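Local structure of putative polysaccharide deacetylase (Bdellovibrio bacteriovorus HD100, 5JP6) at residues E96-N101 and Q116-F121; E123-E126 and G132-L135. The protein is probably a zinc-dependent peptidoglycan deacetylase of carbohydrate esterase family 4, hydrolysing carbon-nitrogen bonds of the acetamido groups on cell-wall sugars. The protein carries 1 engineered substitution. All coordinates share one frame; numbering follows the deposited sequence.

Interaction 1 of 2, residues E96-N101 and Q116-F121; sequences EIRDEN and QVDEHF
Arg98 spans the distance to Asp118 because its chain is straight: chi1 of -68° sets CG beside the backbone N, and the chain then runs extended from CG to NE. Asp118 has the same first torsion, which swings its carboxylate off the flank of its helix until the two charged groups meet. The meeting is a salt bridge, with Arg98 NH2 3.0 Å from Asp118 OD1. The oxygen approaches the guanidinium edge-on, and the two flat groups are only 12° apart, so they approach almost coplanar.

This is not a two-pronged pairing. Arg98 NH1 is 5.2 Å from Asp118 OD2, and water 1 stands between them to complete the second connection: it accepts from Arg98 NH1 at 3.0 Å and donates to Asp118 OD2 at 2.7 Å. One direct link and one water-mediated link thus close a ring between guanidinium and carboxylate, consistent with restrained rotation of both groups.

Both charges have further partners. Glu94 forms a salt bridge to Arg98 NH2, and Arg339 forms one to Asp118 OD1, so the order Glu94, Arg98, Asp118, Arg339 alternates in charge, with Asp118 lying between the two arginines.

Just beyond Arg98 the helix breaks off. Asp99 OD1 accepts from Asn101 N at 2.8 Å, with an N-H...O angle of 156°, making an Asx turn that overlaps the start of the 3-10 segment at Glu100-Asn101.

With only 84 Å² buried between the segments, this is a surface contact that joins the end of helix 94-98 to the middle of helix 110-126, while Arg339 ties the latter to helix 339-354.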
ATOM      1  N   GLU A  96     -12.664  -3.823  -0.915  1.00 19.62           N
ATOM      2  CA  GLU A  96     -13.821  -3.537  -1.780  1.00 21.71           C
ATOM      3  C   GLU A  96     -15.110  -3.516  -0.959  1.00 20.76           C
ATOM      4  O   GLU A  96     -15.990  -2.699  -1.204  1.00 21.36           O
ATOM      5  CB  GLU A  96     -13.912  -4.526  -2.935  1.00 21.29           C
ATOM      6  CG  GLU A  96     -12.765  -4.426  -3.916  1.00 22.53           C
ATOM      7  CD  GLU A  96     -12.528  -3.028  -4.408  1.00 25.42           C
ATOM      8  OE1 GLU A  96     -13.524  -2.374  -4.838  1.00 24.26           O
ATOM      9  OE2 GLU A  96     -11.348  -2.613  -4.414  1.00 26.63           O
ATOM     10  N   ILE A  97     -15.205  -4.397   0.048  1.00 21.47           N
ATOM     11  CA  ILE A  97     -16.400  -4.430   0.872  1.00 20.74           C
ATOM     12  C   ILE A  97     -16.521  -3.152   1.730  1.00 21.11           C
ATOM     13  O   ILE A  97     -17.636  -2.631   1.951  1.00 23.70           O
ATOM     14  CB  ILE A  97     -16.422  -5.683   1.759  1.00 22.43           C
ATOM     15  CG1 ILE A  97     -16.500  -6.945   0.896  1.00 23.63           C
ATOM     16  CG2 ILE A  97     -17.529  -5.635   2.798  1.00 23.85           C
ATOM     17  CD1 ILE A  97     -15.971  -8.199   1.573  1.00 25.99           C
ATOM     18  N   ARG A  98     -15.373  -2.638   2.167  1.00 21.78           N
ATOM     19  CA  ARG A  98     -15.340  -1.403   2.975  1.00 21.55           C
ATOM     20  C   ARG A  98     -15.554  -0.131   2.135  1.00 23.23           C
ATOM     21  O   ARG A  98     -15.980   0.904   2.681  1.00 27.13           O
ATOM     22  CB  ARG A  98     -14.025  -1.281   3.753  1.00 23.18           C
ATOM     23  CG  ARG A  98     -13.865  -2.323   4.842  1.00 23.94           C
ATOM     24  CD  ARG A  98     -12.627  -2.072   5.692  1.00 23.45           C
ATOM     25  NE  ARG A  98     -12.413  -3.125   6.650  1.00 24.79           N
ATOM     26  CZ  ARG A  98     -13.091  -3.278   7.790  1.00 23.85           C
ATOM     27  NH1 ARG A  98     -13.981  -2.358   8.177  1.00 27.29           N
ATOM     28  NH2 ARG A  98     -12.932  -4.362   8.508  1.00 27.06           N
ATOM     29  N   ASP A  99     -15.196  -0.201   0.839  1.00 22.16           N
ATOM     30  CA  ASP A  99     -15.232   0.956  -0.043  1.00 22.31           C
ATOM     31  C   ASP A  99     -16.646   1.439  -0.212  1.00 23.01           C
ATOM     32  O   ASP A  99     -17.458   0.737  -0.799  1.00 23.83           O
ATOM     33  CB  ASP A  99     -14.619   0.608  -1.395  1.00 23.06           C
ATOM     34  CG  ASP A  99     -14.536   1.764  -2.330  1.00 25.96           C
ATOM     35  OD1 ASP A  99     -15.150   2.848  -2.106  1.00 28.74           O
ATOM     36  OD2 ASP A  99     -13.759   1.567  -3.309  1.00 28.50           O
ATOM     37  N   GLU A 100     -16.940   2.644   0.294  1.00 26.55           N
ATOM     38  CA  GLU A 100     -18.310   3.214   0.169  1.00 27.84           C
ATOM     39  C   GLU A 100     -18.797   3.302  -1.285  1.00 27.00           C
ATOM     40  O   GLU A 100     -19.989   3.336  -1.497  1.00 29.70           O
ATOM     41  CB  GLU A 100     -18.446   4.556   0.884  1.00 35.49           C
ATOM     42  CG  GLU A 100     -18.516   4.474   2.420  1.00 46.40           C
ATOM     43  CD  GLU A 100     -19.708   3.676   3.001  1.00 51.41           C
ATOM     44  OE1 GLU A 100     -20.666   3.291   2.269  1.00 47.11           O
ATOM     45  OE2 GLU A 100     -19.677   3.419   4.238  1.00 53.94           O
ATOM     46  N   ASN A 101     -17.910   3.352  -2.288  1.00 25.62           N
ATOM     47  CA  ASN A 101     -18.347   3.333  -3.699  1.00 25.40           C
ATOM     48  C   ASN A 101     -19.112   2.055  -4.037  1.00 23.75           C
ATOM     49  O   ASN A 101     -19.937   2.072  -4.946  1.00 26.62           O
ATOM     50  CB  ASN A 101     -17.205   3.535  -4.664  1.00 27.66           C
ATOM     51  CG  ASN A 101     -16.718   4.969  -4.687  1.00 34.41           C
ATOM     52  OD1 ASN A 101     -17.429   5.927  -4.275  1.00 36.84           O
ATOM     53  ND2 ASN A 101     -15.523   5.136  -5.174  1.00 36.51           N
ATOM     54  N   GLN A 116     -16.961 -11.444   9.695  1.00 27.58           N
ATOM     55  CA  GLN A 116     -16.137 -12.634   9.382  1.00 27.72           C
ATOM     56  C   GLN A 116     -14.676 -12.218   9.283  1.00 24.28           C
ATOM     57  O   GLN A 116     -13.804 -12.868   9.844  1.00 25.40           O
ATOM     58  CB  GLN A 116     -16.575 -13.329   8.063  1.00 32.34           C
ATOM     59  CG  GLN A 116     -17.820 -14.175   8.154  1.00 40.17           C
ATOM     60  CD  GLN A 116     -17.574 -15.408   8.990  1.00 48.03           C
ATOM     61  OE1 GLN A 116     -18.127 -15.540  10.092  1.00 64.76           O
ATOM     62  NE2 GLN A 116     -16.680 -16.306   8.508  1.00 53.23           N
ATOM     63  N   VAL A 117     -14.409 -11.111   8.580  1.00 23.41           N
ATOM     64  CA  VAL A 117     -13.039 -10.648   8.429  1.00 23.13           C
ATOM     65  C   VAL A 117     -12.450 -10.178   9.755  1.00 22.69           C
ATOM     66  O   VAL A 117     -11.304 -10.516  10.105  1.00 23.69           O
ATOM     67  CB  VAL A 117     -12.955  -9.563   7.309  1.00 27.81           C
ATOM     68  CG1 VAL A 117     -11.669  -8.842   7.351  1.00 34.10           C
ATOM     69  CG2 VAL A 117     -13.212 -10.236   5.957  1.00 28.79           C
ATOM     70  N   ASP A 118     -13.237  -9.426  10.519  1.00 23.97           N
ATOM     71  CA  ASP A 118     -12.767  -8.950  11.794  1.00 23.87           C
ATOM     72  C   ASP A 118     -12.479 -10.093  12.775  1.00 22.75           C
ATOM     73  O   ASP A 118     -11.501 -10.052  13.526  1.00 25.11           O
ATOM     74  CB  ASP A 118     -13.741  -7.945  12.394  1.00 23.35           C
ATOM     75  CG  ASP A 118     -13.807  -6.631  11.629  1.00 24.87           C
ATOM     76  OD1 ASP A 118     -12.979  -6.377  10.723  1.00 24.91           O
ATOM     77  OD2 ASP A 118     -14.735  -5.824  11.933  1.00 26.25           O
ATOM     78  N   GLU A 119     -13.314 -11.120  12.761  1.00 24.65           N
ATOM     79  CA  GLU A 119     -13.117 -12.307  13.611  1.00 25.96           C
ATOM     80  C   GLU A 119     -11.841 -13.061  13.191  1.00 25.79           C
ATOM     81  O   GLU A 119     -11.054 -13.515  14.032  1.00 25.64           O
ATOM     82  CB  GLU A 119     -14.337 -13.236  13.525  1.00 30.28           C
ATOM     83  CG  GLU A 119     -14.149 -14.515  14.293  1.00 33.69           C
ATOM     84  CD  GLU A 119     -15.396 -15.388  14.268  1.00 41.63           C
ATOM     85  OE1 GLU A 119     -16.137 -15.405  13.259  1.00 53.93           O
ATOM     86  OE2 GLU A 119     -15.630 -16.072  15.260  1.00 46.38           O
ATOM     87  N   HIS A 120     -11.587 -13.101  11.879  1.00 24.41           N
ATOM     88  CA  HIS A 120     -10.348 -13.713  11.371  1.00 24.99           C
ATOM     89  C   HIS A 120      -9.136 -12.966  11.946  1.00 23.20           C
ATOM     90  O   HIS A 120      -8.221 -13.584  12.496  1.00 23.59           O
ATOM     91  CB  HIS A 120     -10.307 -13.693   9.846  1.00 23.95           C
ATOM     92  CG  HIS A 120      -8.949 -13.948   9.283  1.00 22.63           C
ATOM     93  ND1 HIS A 120      -8.425 -15.211   9.134  1.00 26.48           N
ATOM     94  CD2 HIS A 120      -7.994 -13.095   8.859  1.00 24.60           C
ATOM     95  CE1 HIS A 120      -7.207 -15.129   8.632  1.00 26.69           C
ATOM     96  NE2 HIS A 120      -6.928 -13.855   8.451  1.00 24.74           N
ATOM     97  N   PHE A 121      -9.125 -11.633  11.844  1.00 22.26           N
ATOM     98  CA  PHE A 121      -7.962 -10.859  12.387  1.00 22.46           C
ATOM     99  C   PHE A 121      -7.898 -10.932  13.903  1.00 21.06           C
ATOM    100  O   PHE A 121      -6.810 -10.919  14.423  1.00 22.48           O
ATOM    101  CB  PHE A 121      -7.914  -9.444  11.859  1.00 22.09           C
ATOM    102  CG  PHE A 121      -7.441  -9.373  10.412  1.00 20.57           C
ATOM    103  CD1 PHE A 121      -6.141  -9.683   9.999  1.00 21.60           C
ATOM    104  CD2 PHE A 121      -8.369  -9.029   9.461  1.00 21.53           C
ATOM    105  CE1 PHE A 121      -5.788  -9.564   8.671  1.00 21.92           C
ATOM    106  CE2 PHE A 121      -8.022  -8.911   8.154  1.00 22.76           C
ATOM    107  CZ  PHE A 121      -6.737  -9.208   7.755  1.00 21.75           C
TER
HETATM  108  O   HOH W   1     -15.299  -3.556  10.640  1.00 28.06           O

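Interaction 2 of 2, residues E123-E126 and G132-L135; sequences EQRE and GHAL
Stacking dominates the meeting of Arg125 and His133. The guanidinium lies flat on one face of the imidazole, centres 3.8 Å apart and planes inclined by 12°. The overlap is offset: CD2 of His133 sits over the middle of the guanidinium, 3.4 Å from Arg125 CZ, whereas Arg125 NH2 lies over the middle of the ring. Arg125 reaches this position through a bend at chi3 (-75°), which turns the guanidinium after a straighter start to the chain.

Hydrogen bonding adds a weak link at the edge of the same guanidinium. Arg125 NE donates to Gly132 O at 2.8 Å, but the N-H...O angle of 126° is poor despite the short separation. Within the loop, Leu135 N donates to His133 ND1 at 3.1 Å, nearly in the ring plane, which helps fix the rotation of the imidazole.

Ionic pairing involves the terminal nitrogens of Arg125: NH1 bridges to Asp122 and NH2 to Glu343. The latter carboxylate also accepts from Ala134 N, tying the loop to helix 339-354.

The guanidinium therefore uses its face for the ring and its nitrogens for acceptors. Because ND1 accepts the hydrogen bond of Leu135 N, it must carry a lone pair there, which is consistent with a neutral imidazole protonated at NE2, and the adjacent arginine would probably disfavour a second proton.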
ATOM      1  N   GLU A 123      -8.546 -13.654  15.594  1.00 24.23           N
ATOM      2  CA  GLU A 123      -7.912 -14.965  15.808  1.00 27.91           C
ATOM      3  C   GLU A 123      -6.419 -14.898  15.508  1.00 25.36           C
ATOM      4  O   GLU A 123      -5.575 -15.410  16.265  1.00 27.55           O
ATOM      5  CB  GLU A 123      -8.571 -16.004  14.909  1.00 28.78           C
ATOM      6  CG  GLU A 123      -9.983 -16.369  15.288  1.00 34.55           C
ATOM      7  CD  GLU A 123     -10.676 -17.222  14.235  1.00 39.58           C
ATOM      8  OE1 GLU A 123     -10.022 -17.612  13.250  1.00 43.12           O
ATOM      9  OE2 GLU A 123     -11.869 -17.558  14.419  1.00 44.06           O
ATOM     10  N   GLN A 124      -6.093 -14.179  14.433  1.00 23.96           N
ATOM     11  CA  GLN A 124      -4.686 -13.971  14.031  1.00 24.84           C
ATOM     12  C   GLN A 124      -3.884 -13.239  15.093  1.00 25.79           C
ATOM     13  O   GLN A 124      -2.741 -13.532  15.310  1.00 26.25           O
ATOM     14  CB  GLN A 124      -4.605 -13.215  12.715  1.00 23.23           C
ATOM     15  CG  GLN A 124      -5.199 -13.961  11.520  1.00 24.71           C
ATOM     16  CD  GLN A 124      -4.379 -15.162  11.161  1.00 21.84           C
ATOM     17  OE1 GLN A 124      -3.227 -15.040  10.768  1.00 23.36           O
ATOM     18  NE2 GLN A 124      -4.959 -16.330  11.306  1.00 27.57           N
ATOM     19  N   ARG A 125      -4.523 -12.288  15.756  1.00 24.57           N
ATOM     20  CA  ARG A 125      -3.887 -11.477  16.761  1.00 25.94           C
ATOM     21  C   ARG A 125      -3.488 -12.305  18.000  1.00 25.69           C
ATOM     22  O   ARG A 125      -2.517 -11.977  18.702  1.00 27.29           O
ATOM     23  CB  ARG A 125      -4.889 -10.342  17.127  1.00 30.35           C
ATOM     24  CG  ARG A 125      -4.331  -9.061  17.559  1.00 36.03           C
ATOM     25  CD  ARG A 125      -5.422  -8.013  17.709  1.00 25.48           C
ATOM     26  NE  ARG A 125      -5.914  -7.504  16.443  1.00 23.85           N
ATOM     27  CZ  ARG A 125      -7.166  -7.619  16.028  1.00 22.97           C
ATOM     28  NH1 ARG A 125      -8.102  -8.139  16.823  1.00 26.03           N
ATOM     29  NH2 ARG A 125      -7.503  -7.197  14.808  1.00 24.78           N
ATOM     30  N   GLU A 126      -4.207 -13.393  18.268  1.00 27.02           N
ATOM     31  CA  GLU A 126      -4.031 -14.184  19.506  1.00 30.86           C
ATOM     32  C   GLU A 126      -2.623 -14.718  19.665  1.00 31.05           C
ATOM     33  O   GLU A 126      -2.103 -14.818  20.782  1.00 36.64           O
ATOM     34  CB  GLU A 126      -4.988 -15.388  19.519  1.00 34.11           C
ATOM     35  CG  GLU A 126      -6.450 -15.031  19.753  1.00 39.36           C
ATOM     36  CD  GLU A 126      -7.371 -16.255  19.707  1.00 44.54           C
ATOM     37  OE1 GLU A 126      -6.877 -17.403  19.907  1.00 59.29           O
ATOM     38  OE2 GLU A 126      -8.579 -16.082  19.436  1.00 56.73           O
ATOM     39  N   GLY A 132      -1.261  -5.970  16.820  1.00 24.94           N
ATOM     40  CA  GLY A 132      -1.668  -4.734  16.236  1.00 27.03           C
ATOM     41  C   GLY A 132      -3.160  -4.723  15.988  1.00 23.77           C
ATOM     42  O   GLY A 132      -3.848  -5.618  16.424  1.00 30.64           O
ATOM     43  N   HIS A 133      -3.654  -3.660  15.375  1.00 22.34           N
ATOM     44  CA  HIS A 133      -5.041  -3.546  15.012  1.00 22.58           C
ATOM     45  C   HIS A 133      -5.163  -2.483  13.947  1.00 21.87           C
ATOM     46  O   HIS A 133      -4.852  -1.315  14.200  1.00 23.52           O
ATOM     47  CB  HIS A 133      -5.926  -3.150  16.181  1.00 24.61           C
ATOM     48  CG  HIS A 133      -7.312  -3.653  16.049  1.00 25.47           C
ATOM     49  ND1 HIS A 133      -8.095  -3.377  14.954  1.00 26.04           N
ATOM     50  CD2 HIS A 133      -8.056  -4.424  16.871  1.00 29.27           C
ATOM     51  CE1 HIS A 133      -9.261  -3.981  15.097  1.00 26.92           C
ATOM     52  NE2 HIS A 133      -9.263  -4.620  16.259  1.00 28.13           N
ATOM     53  N   ALA A 134      -5.669  -2.880  12.787  1.00 22.46           N
ATOM     54  CA  ALA A 134      -5.770  -1.948  11.688  1.00 21.53           C
ATOM     55  C   ALA A 134      -6.930  -0.983  11.797  1.00 23.70           C
ATOM     56  O   ALA A 134      -6.965  -0.013  11.063  1.00 25.52           O
ATOM     57  CB  ALA A 134      -5.879  -2.678  10.377  1.00 21.52           C
ATOM     58  N   LEU A 135      -7.919  -1.291  12.639  1.00 25.06           N
ATOM     59  CA  LEU A 135      -9.193  -0.582  12.635  1.00 25.67           C
ATOM     60  C   LEU A 135      -9.349   0.391  13.795  1.00 29.92           C
ATOM     61  O   LEU A 135     -10.256   1.256  13.781  1.00 33.58           O
ATOM     62  CB  LEU A 135     -10.387  -1.525  12.666  1.00 25.73           C
ATOM     63  CG  LEU A 135     -10.412  -2.622  11.677  1.00 25.58           C
ATOM     64  CD1 LEU A 135     -11.718  -3.389  11.832  1.00 28.46           C
ATOM     65  CD2 LEU A 135     -10.226  -2.092  10.259  1.00 27.41           C
TER

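The two contacts follow one another in sequence: the 96-101/116-121 pair is complete before 123-126/132-135 begins. Their centres are about 13 Å apart, both on one flank of the molecule, and both use helix 110-126, the first at its middle and the second near its C-terminal end. They also touch directly, Leu135 CD1 packing 3.4 Å from Asp118 OD1. Helix 339-354 provides a second connection: Arg339 pairs with Asp118 in interaction 1 and also packs on Arg125, Ala134 and Leu135 of interaction 2, where Glu343 supplies the carboxylate. Together they join the helical N-terminal part and the loop leading to strand 150-153 to a helix of the deacetylase domain, away from the zinc site.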